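Local coordinates for protein hyaluronidase (Thermobaculum terrenum, PDB 5DIY) that probably removes O-linked N-acetylglucosamine from proteins, as a bacterial O-GlcNAc hydrolase of glycoside hydrolase family 84, at residues M304-Q309 with P321-N326; K380-Y385 with V430-R435. All coordinates share one frame; numbering follows the deposited sequence.

Both interactions lie away from the sugar-binding residues such as K43, D119 and N223, which follow the C-terminal ends of strands in the parallel eight-stranded barrel. In interaction 1 residues M304-Q309, on helix 301-308, meet the start of helix 322-336; interaction 2 sets helix 373-398 against the loop between helices 412-428 and 440-451. Their centres are 15 Å apart and their nearest atoms about 6 Å, so they do not touch. Helix 440-451 lies close to both, since V441 meets L324 near the first contact and W382 in the second. Interaction 1 relies on polar groups and water around one tyrosine, whereas interaction 2 is mostly aromatic and ties itself to polar backbone through a single water.

Interaction 1. Residues M304-Q309 with P321-N326; sequences MEKFYQ and PAYLTN
K306 crosses Y323 at about a right angle, and K306 NZ stands 3.1 Å from Y323 OH, oblique to the ring. With CG anti to the backbone N (chi1 -166°), the long lysine chain bends at chi2, which takes NZ to Q309 OE1 and the phenol. K306 NZ donates to Q309 OE1 over 2.9 Å, tilted 16° from the carbonyl plane, while E350 of helix 340-362 takes the lysine in a salt bridge and also hydrogen-bonds Y323 OH. A lysine suits this place because one charged group serves the carboxylate and the amide oxygen together.

The contact is a connection between consecutive helices, joined by an eleven-residue segment without regular structure: P321 occupies the N-cap position of helix 322-336, and T325 OG1 donates to P321 O, which also accepts from T325 N.

Q309 lays its flat amide over one face of the Y323 ring, the two planes 27° apart. Q309 OE1 sits 3.4 Å above the plane of the Y323 ring, over its centre, and Q309 NE2 is 3.5 Å from Y323 CD2. The extended chain beyond CG brings the amide across the ring. A phenylalanine in place of Y323 would probably keep the surface under the amide but leave E350 without its phenolic partner beside K306. The backbone oxygen of Q309 touches P321 CB at 3.5 Å and accepts from two waters, which in turn accept from Y323 N and L324 N, linking it to amides in the first turn of the helix.

Interaction 2. Residues K380-Y385 with V430-R435; sequences KLWTDY and VDFRTR
A loop residue resting against one side of a helix defines this contact: F432, in the loop between helices 412-428 and 440-451, sets its ring against L381, W382 and Y385 of helix 373-398. These three positions, within about one helical turn, supply an aliphatic chain and two aromatic groups, and a phenylalanine suits the place because its flat hydrocarbon ring can touch all of them.

With W382 it forms an offset edge-to-face pair: the edge of F432 points at the indole face, the planes lie at 68° and the centroid of the five-membered ring is 4.9 Å from that of the phenyl ring. CE2 of F432 does the touching, 3.5 Å from W382 CE2 and offset toward the rim. The CG of W382 lies anti to its carbonyl carbon (chi1 -76°), which swings the indole across to the loop although CB does not aim there. Meanwhile F432 CZ is shared by the other two, meeting L381 CB at 3.7 Å and Y385 OH at 3.6 Å, the hydroxyl lying at the phenyl edge. V441 and L445 of helix 440-451 also pack on the indole.

The indole N-H, beside the apolar phenyl edge, is satisfied by water. W382 NE1 donates to a water 3.0 Å away, in the plane of the indole, and that water donates to the carbonyl oxygen T434 O. Beyond, E378 of helix 373-398 binds R433 N and T434 OG1. Apolar and edge-to-face contact thus holds the phenyl ring against the helix, while the water satisfies the indole N-H and ties it to the loop backbone.

Interaction 1. Residues M304-Q309 with P321-N326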
ATOM      1  N   MET C 304       6.141  14.137 -12.899  1.00 27.37           N
ATOM      2  CA  MET C 304       5.581  13.017 -12.134  1.00 28.18           C
ATOM      3  C   MET C 304       6.100  11.685 -12.666  1.00 28.06           C
ATOM      4  O   MET C 304       6.511  10.838 -11.882  1.00 28.55           O
ATOM      5  CB  MET C 304       4.043  13.047 -12.120  1.00 28.03           C
ATOM      6  CG  MET C 304       3.455  14.068 -11.146  1.00 27.73           C
ATOM      7  SD  MET C 304       3.944  13.836  -9.428  1.00 27.82           S
ATOM      8  CE  MET C 304       3.221  12.234  -9.079  1.00 29.76           C
ATOM      9  N   GLU C 305       6.095  11.515 -13.987  1.00 29.48           N
ATOM     10  CA  GLU C 305       6.699  10.341 -14.628  1.00 30.56           C
ATOM     11  C   GLU C 305       8.103  10.082 -14.070  1.00 29.70           C
ATOM     12  O   GLU C 305       8.411   8.972 -13.630  1.00 28.94           O
ATOM     13  CB  GLU C 305       6.768  10.522 -16.152  1.00 32.61           C
ATOM     14  CG  GLU C 305       5.438  10.371 -16.885  1.00 34.39           C
ATOM     15  CD  GLU C 305       5.058   8.925 -17.195  1.00 37.22           C
ATOM     16  OE1 GLU C 305       5.657   7.978 -16.637  1.00 38.87           O
ATOM     17  OE2 GLU C 305       4.139   8.722 -18.015  1.00 38.30           O
ATOM     18  N   LYS C 306       8.932  11.123 -14.051  1.00 28.12           N
ATOM     19  CA  LYS C 306      10.315  10.998 -13.580  1.00 27.56           C
ATOM     20  C   LYS C 306      10.415  10.666 -12.095  1.00 26.07           C
ATOM     21  O   LYS C 306      11.201   9.815 -11.705  1.00 24.75           O
ATOM     22  CB  LYS C 306      11.107  12.285 -13.856  1.00 27.64           C
ATOM     23  CG  LYS C 306      12.607  12.115 -13.714  1.00 28.76           C
ATOM     24  CD  LYS C 306      13.153  11.329 -14.899  1.00 30.10           C
ATOM     25  CE  LYS C 306      14.482  10.699 -14.599  1.00 30.78           C
ATOM     26  NZ  LYS C 306      14.836   9.722 -15.664  1.00 30.89           N
ATOM     27  N   PHE C 307       9.632  11.366 -11.280  1.00 25.07           N
ATOM     28  CA  PHE C 307       9.628  11.162  -9.843  1.00 24.49           C
ATOM     29  C   PHE C 307       9.118   9.755  -9.493  1.00 24.03           C
ATOM     30  O   PHE C 307       9.613   9.136  -8.543  1.00 22.38           O
ATOM     31  CB  PHE C 307       8.773  12.246  -9.171  1.00 24.20           C
ATOM     32  CG  PHE C 307       8.665  12.107  -7.681  1.00 24.27           C
ATOM     33  CD1 PHE C 307       9.775  12.316  -6.868  1.00 24.26           C
ATOM     34  CD2 PHE C 307       7.444  11.792  -7.084  1.00 24.71           C
ATOM     35  CE1 PHE C 307       9.680  12.195  -5.492  1.00 24.61           C
ATOM     36  CE2 PHE C 307       7.340  11.678  -5.702  1.00 24.74           C
ATOM     37  CZ  PHE C 307       8.459  11.875  -4.906  1.00 25.19           C
ATOM     38  N   TYR C 308       8.148   9.257 -10.270  1.00 24.44           N
ATOM     39  CA  TYR C 308       7.592   7.917 -10.047  1.00 24.48           C
ATOM     40  C   TYR C 308       8.632   6.806 -10.252  1.00 24.68           C
ATOM     41  O   TYR C 308       8.551   5.775  -9.590  1.00 25.14           O
ATOM     42  CB  TYR C 308       6.323   7.642 -10.883  1.00 24.19           C
ATOM     43  CG  TYR C 308       5.866   6.202 -10.731  1.00 24.59           C
ATOM     44  CD1 TYR C 308       5.566   5.683  -9.464  1.00 24.87           C
ATOM     45  CD2 TYR C 308       5.813   5.334 -11.826  1.00 24.70           C
ATOM     46  CE1 TYR C 308       5.209   4.351  -9.291  1.00 24.97           C
ATOM     47  CE2 TYR C 308       5.444   3.998 -11.662  1.00 25.38           C
ATOM     48  CZ  TYR C 308       5.144   3.514 -10.392  1.00 25.06           C
ATOM     49  OH  TYR C 308       4.786   2.203 -10.208  1.00 25.30           O
ATOM     50  N   GLN C 309       9.624   7.024 -11.116  1.00 24.99           N
ATOM     51  CA  GLN C 309      10.705   6.038 -11.302  1.00 25.01           C
ATOM     52  C   GLN C 309      11.480   5.697 -10.013  1.00 24.48           C
ATOM     53  O   GLN C 309      12.003   4.596  -9.895  1.00 25.87           O
ATOM     54  CB  GLN C 309      11.687   6.503 -12.373  1.00 25.21           C
ATOM     55  CG  GLN C 309      11.126   6.516 -13.781  1.00 25.61           C
ATOM     56  CD  GLN C 309      12.116   7.061 -14.795  1.00 26.80           C
ATOM     57  OE1 GLN C 309      13.085   7.738 -14.442  1.00 26.62           O
ATOM     58  NE2 GLN C 309      11.879   6.759 -16.068  1.00 27.38           N
ATOM     59  N   PRO C 321      14.235  -0.118  -7.718  1.00 25.18           N
ATOM     60  CA  PRO C 321      13.805   0.686  -8.875  1.00 24.20           C
ATOM     61  C   PRO C 321      14.606   0.398 -10.145  1.00 23.39           C
ATOM     62  O   PRO C 321      15.828   0.543 -10.150  1.00 21.55           O
ATOM     63  CB  PRO C 321      14.020   2.120  -8.394  1.00 24.44           C
ATOM     64  CG  PRO C 321      13.771   2.046  -6.921  1.00 24.79           C
ATOM     65  CD  PRO C 321      14.242   0.683  -6.479  1.00 24.91           C
ATOM     66  N   ALA C 322      13.909  -0.022 -11.202  1.00 22.88           N
ATOM     67  CA  ALA C 322      14.562  -0.627 -12.371  1.00 22.92           C
ATOM     68  C   ALA C 322      15.358   0.379 -13.197  1.00 22.27           C
ATOM     69  O   ALA C 322      16.496   0.099 -13.586  1.00 20.97           O
ATOM     70  CB  ALA C 322      13.546  -1.357 -13.242  1.00 22.80           C
ATOM     71  N   TYR C 323      14.773   1.552 -13.442  1.00 22.47           N
ATOM     72  CA  TYR C 323      15.436   2.582 -14.244  1.00 23.07           C
ATOM     73  C   TYR C 323      16.798   2.968 -13.661  1.00 23.55           C
ATOM     74  O   TYR C 323      17.800   2.966 -14.373  1.00 22.95           O
ATOM     75  CB  TYR C 323      14.539   3.821 -14.410  1.00 23.64           C
ATOM     76  CG  TYR C 323      15.174   4.957 -15.199  1.00 24.28           C
ATOM     77  CD1 TYR C 323      16.035   5.865 -14.577  1.00 24.37           C
ATOM     78  CD2 TYR C 323      14.912   5.127 -16.555  1.00 24.11           C
ATOM     79  CE1 TYR C 323      16.614   6.904 -15.281  1.00 24.43           C
ATOM     80  CE2 TYR C 323      15.493   6.163 -17.270  1.00 24.80           C
ATOM     81  CZ  TYR C 323      16.344   7.050 -16.627  1.00 25.28           C
ATOM     82  OH  TYR C 323      16.925   8.090 -17.316  1.00 26.82           O
ATOM     83  N   LEU C 324      16.845   3.294 -12.372  1.00 24.40           N
ATOM     84  CA  LEU C 324      18.117   3.710 -11.773  1.00 24.80           C
ATOM     85  C   LEU C 324      19.093   2.545 -11.617  1.00 23.28           C
ATOM     86  O   LEU C 324      20.299   2.732 -11.788  1.00 23.64           O
ATOM     87  CB  LEU C 324      17.916   4.480 -10.460  1.00 26.32           C
ATOM     88  CG  LEU C 324      17.635   5.990 -10.621  1.00 27.92           C
ATOM     89  CD1 LEU C 324      17.494   6.643  -9.255  1.00 29.15           C
ATOM     90  CD2 LEU C 324      18.700   6.718 -11.439  1.00 28.68           C
ATOM     91  N   THR C 325      18.578   1.352 -11.323  1.00 21.64           N
ATOM     92  CA  THR C 325      19.412   0.150 -11.250  1.00 21.57           C
ATOM     93  C   THR C 325      20.156  -0.064 -12.570  1.00 21.50           C
ATOM     94  O   THR C 325      21.380  -0.236 -12.574  1.00 20.80           O
ATOM     95  CB  THR C 325      18.585  -1.102 -10.897  1.00 21.38           C
ATOM     96  OG1 THR C 325      18.053  -0.953  -9.582  1.00 21.74           O
ATOM     97  CG2 THR C 325      19.427  -2.368 -10.934  1.00 21.87           C
ATOM     98  N   ASN C 326      19.418  -0.012 -13.677  1.00 21.52           N
ATOM     99  CA  ASN C 326      20.011  -0.162 -15.004  1.00 22.34           C
ATOM    100  C   ASN C 326      20.977   0.979 -15.333  1.00 22.36           C
ATOM    101  O   ASN C 326      22.062   0.746 -15.873  1.00 21.89           O
ATOM    102  CB  ASN C 326      18.923  -0.252 -16.084  1.00 23.10           C
ATOM    103  CG  ASN C 326      18.047  -1.489 -15.946  1.00 23.64           C
ATOM    104  OD1 ASN C 326      18.448  -2.496 -15.376  1.00 23.98           O
ATOM    105  ND2 ASN C 326      16.838  -1.405 -16.464  1.00 24.51           N
TER
HETATM  106  O   HOH W   1      14.748   4.604 -10.942  1.00 29.17           O
HETATM  107  O   HOH W   2      12.141   2.515 -12.272  1.00 32.84           O

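Interaction 2. Residues K380-Y385 with V430-R435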
ATOM      1  N   LYS C 380      15.392  15.070  -3.255  1.00 26.91           N
ATOM      2  CA  LYS C 380      16.376  16.143  -3.465  1.00 27.59           C
ATOM      3  C   LYS C 380      17.714  15.827  -2.802  1.00 26.18           C
ATOM      4  O   LYS C 380      18.761  16.030  -3.407  1.00 26.25           O
ATOM      5  CB  LYS C 380      15.864  17.516  -2.984  1.00 29.76           C
ATOM      6  CG  LYS C 380      16.961  18.578  -2.934  1.00 31.39           C
ATOM      7  CD  LYS C 380      16.469  19.990  -3.173  1.00 34.31           C
ATOM      8  CE  LYS C 380      17.651  20.953  -3.283  1.00 34.65           C
ATOM      9  NZ  LYS C 380      18.484  20.968  -2.045  1.00 35.04           N
ATOM     10  N   LEU C 381      17.684  15.350  -1.562  1.00 25.75           N
ATOM     11  CA  LEU C 381      18.917  14.958  -0.874  1.00 25.46           C
ATOM     12  C   LEU C 381      19.731  13.931  -1.682  1.00 24.96           C
ATOM     13  O   LEU C 381      20.927  14.127  -1.898  1.00 23.01           O
ATOM     14  CB  LEU C 381      18.622  14.436   0.543  1.00 26.75           C
ATOM     15  CG  LEU C 381      18.712  15.403   1.745  1.00 27.78           C
ATOM     16  CD1 LEU C 381      18.455  16.868   1.398  1.00 28.70           C
ATOM     17  CD2 LEU C 381      17.801  14.951   2.878  1.00 27.19           C
ATOM     18  N   TRP C 382      19.085  12.862  -2.152  1.00 23.62           N
ATOM     19  CA  TRP C 382      19.793  11.851  -2.963  1.00 23.75           C
ATOM     20  C   TRP C 382      20.391  12.482  -4.222  1.00 22.92           C
ATOM     21  O   TRP C 382      21.486  12.119  -4.637  1.00 22.49           O
ATOM     22  CB  TRP C 382      18.873  10.681  -3.355  1.00 23.27           C
ATOM     23  CG  TRP C 382      18.576   9.678  -2.262  1.00 22.53           C
ATOM     24  CD1 TRP C 382      17.345   9.323  -1.801  1.00 22.78           C
ATOM     25  CD2 TRP C 382      19.521   8.882  -1.534  1.00 22.48           C
ATOM     26  NE1 TRP C 382      17.459   8.369  -0.817  1.00 22.39           N
ATOM     27  CE2 TRP C 382      18.784   8.078  -0.636  1.00 22.60           C
ATOM     28  CE3 TRP C 382      20.918   8.778  -1.542  1.00 22.37           C
ATOM     29  CZ2 TRP C 382      19.398   7.180   0.246  1.00 22.91           C
ATOM     30  CZ3 TRP C 382      21.527   7.886  -0.666  1.00 22.73           C
ATOM     31  CH2 TRP C 382      20.765   7.099   0.217  1.00 22.43           C
ATOM     32  N   THR C 383      19.668  13.441  -4.802  1.00 23.60           N
ATOM     33  CA  THR C 383      20.130  14.212  -5.960  1.00 23.25           C
ATOM     34  C   THR C 383      21.360  15.072  -5.638  1.00 23.83           C
ATOM     35  O   THR C 383      22.311  15.108  -6.427  1.00 23.20           O
ATOM     36  CB  THR C 383      18.999  15.107  -6.513  1.00 23.33           C
ATOM     37  OG1 THR C 383      17.792  14.335  -6.632  1.00 22.83           O
ATOM     38  CG2 THR C 383      19.370  15.703  -7.872  1.00 22.85           C
ATOM     39  N   ASP C 384      21.343  15.746  -4.485  1.00 24.58           N
ATOM     40  CA  ASP C 384      22.507  16.506  -3.999  1.00 25.79           C
ATOM     41  C   ASP C 384      23.738  15.609  -3.886  1.00 25.41           C
ATOM     42  O   ASP C 384      24.850  16.023  -4.220  1.00 25.10           O
ATOM     43  CB  ASP C 384      22.249  17.141  -2.615  1.00 27.04           C
ATOM     44  CG  ASP C 384      21.223  18.271  -2.642  1.00 27.31           C
ATOM     45  OD1 ASP C 384      21.026  18.920  -3.682  1.00 28.44           O
ATOM     46  OD2 ASP C 384      20.609  18.513  -1.586  1.00 29.16           O
ATOM     47  N   TYR C 385      23.536  14.373  -3.433  1.00 25.94           N
ATOM     48  CA  TYR C 385      24.655  13.454  -3.206  1.00 26.01           C
ATOM     49  C   TYR C 385      25.223  12.932  -4.531  1.00 25.42           C
ATOM     50  O   TYR C 385      26.444  12.805  -4.677  1.00 25.48           O
ATOM     51  CB  TYR C 385      24.257  12.298  -2.283  1.00 26.28           C
ATOM     52  CG  TYR C 385      23.574  12.689  -0.982  1.00 27.65           C
ATOM     53  CD1 TYR C 385      23.647  13.996  -0.459  1.00 28.60           C
ATOM     54  CD2 TYR C 385      22.864  11.738  -0.253  1.00 27.97           C
ATOM     55  CE1 TYR C 385      23.013  14.331   0.730  1.00 28.19           C
ATOM     56  CE2 TYR C 385      22.237  12.064   0.940  1.00 28.66           C
ATOM     57  CZ  TYR C 385      22.310  13.363   1.425  1.00 29.31           C
ATOM     58  OH  TYR C 385      21.681  13.680   2.611  1.00 29.74           O
ATOM     59  N   VAL C 430      21.422   6.556   6.449  1.00 23.17           N
ATOM     60  CA  VAL C 430      20.897   5.464   7.287  1.00 24.11           C
ATOM     61  C   VAL C 430      19.601   5.882   8.018  1.00 24.58           C
ATOM     62  O   VAL C 430      18.709   5.052   8.202  1.00 22.44           O
ATOM     63  CB  VAL C 430      21.962   4.935   8.285  1.00 24.60           C
ATOM     64  CG1 VAL C 430      21.361   3.923   9.263  1.00 25.09           C
ATOM     65  CG2 VAL C 430      23.129   4.299   7.535  1.00 24.22           C
ATOM     66  N   ASP C 431      19.501   7.164   8.390  1.00 26.00           N
ATOM     67  CA  ASP C 431      18.318   7.725   9.072  1.00 27.51           C
ATOM     68  C   ASP C 431      17.189   8.259   8.185  1.00 27.82           C
ATOM     69  O   ASP C 431      16.218   8.816   8.712  1.00 28.90           O
ATOM     70  CB  ASP C 431      18.758   8.850  10.027  1.00 28.46           C
ATOM     71  CG  ASP C 431      19.658   8.357  11.131  1.00 29.87           C
ATOM     72  OD1 ASP C 431      19.498   7.192  11.557  1.00 32.01           O
ATOM     73  OD2 ASP C 431      20.525   9.131  11.584  1.00 30.53           O
ATOM     74  N   PHE C 432      17.284   8.106   6.864  1.00 27.05           N
ATOM     75  CA  PHE C 432      16.190   8.527   5.979  1.00 27.29           C
ATOM     76  C   PHE C 432      14.913   7.787   6.358  1.00 27.21           C
ATOM     77  O   PHE C 432      14.959   6.608   6.670  1.00 27.88           O
ATOM     78  CB  PHE C 432      16.535   8.288   4.492  1.00 26.99           C
ATOM     79  CG  PHE C 432      17.381   9.375   3.857  1.00 26.76           C
ATOM     80  CD1 PHE C 432      18.093  10.310   4.620  1.00 26.36           C
ATOM     81  CD2 PHE C 432      17.483   9.444   2.470  1.00 26.69           C
ATOM     82  CE1 PHE C 432      18.872  11.282   4.006  1.00 26.50           C
ATOM     83  CE2 PHE C 432      18.254  10.422   1.857  1.00 26.85           C
ATOM     84  CZ  PHE C 432      18.951  11.340   2.626  1.00 26.21           C
ATOM     85  N   ARG C 433      13.796   8.507   6.357  1.00 29.66           N
ATOM     86  CA  ARG C 433      12.489   7.967   6.746  1.00 31.88           C
ATOM     87  C   ARG C 433      11.753   7.273   5.599  1.00 30.90           C
ATOM     88  O   ARG C 433      10.887   6.430   5.852  1.00 32.80           O
ATOM     89  CB  ARG C 433      11.592   9.081   7.289  1.00 34.46           C
ATOM     90  CG  ARG C 433      12.120   9.791   8.534  1.00 37.98           C
ATOM     91  CD  ARG C 433      11.681  11.247   8.529  1.00 41.11           C
ATOM     92  NE  ARG C 433      11.838  11.917   9.819  1.00 44.51           N
ATOM     93  CZ  ARG C 433      11.639  13.222  10.029  1.00 47.35           C
ATOM     94  NH1 ARG C 433      11.274  14.034   9.031  1.00 49.49           N
ATOM     95  NH2 ARG C 433      11.802  13.724  11.251  1.00 48.13           N
ATOM     96  N   THR C 434      12.072   7.633   4.354  1.00 28.55           N
ATOM     97  CA  THR C 434      11.390   7.067   3.186  1.00 27.49           C
ATOM     98  C   THR C 434      12.281   6.122   2.402  1.00 27.19           C
ATOM     99  O   THR C 434      13.502   6.100   2.582  1.00 27.75           O
ATOM    100  CB  THR C 434      10.891   8.147   2.211  1.00 26.86           C
ATOM    101  OG1 THR C 434      11.969   8.614   1.390  1.00 25.77           O
ATOM    102  CG2 THR C 434      10.228   9.310   2.947  1.00 26.30           C
ATOM    103  N   ARG C 435      11.645   5.363   1.513  1.00 27.29           N
ATOM    104  CA  ARG C 435      12.327   4.429   0.623  1.00 27.13           C
ATOM    105  C   ARG C 435      12.408   4.985  -0.807  1.00 25.67           C
ATOM    106  O   ARG C 435      12.441   4.221  -1.780  1.00 24.07           O
ATOM    107  CB  ARG C 435      11.604   3.070   0.653  1.00 28.17           C
ATOM    108  CG  ARG C 435      12.393   1.927   0.017  1.00 29.86           C
ATOM    109  CD  ARG C 435      12.626   0.737   0.927  1.00 30.79           C
ATOM    110  NE  ARG C 435      11.602  -0.295   0.806  1.00 32.00           N
ATOM    111  CZ  ARG C 435      11.786  -1.588   0.500  1.00 31.29           C
ATOM    112  NH1 ARG C 435      12.982  -2.108   0.236  1.00 31.53           N
ATOM    113  NH2 ARG C 435      10.727  -2.383   0.466  1.00 31.11           N
TER
HETATM  114  O   HOH W   3      15.746   6.463   0.664  1.00 25.23           O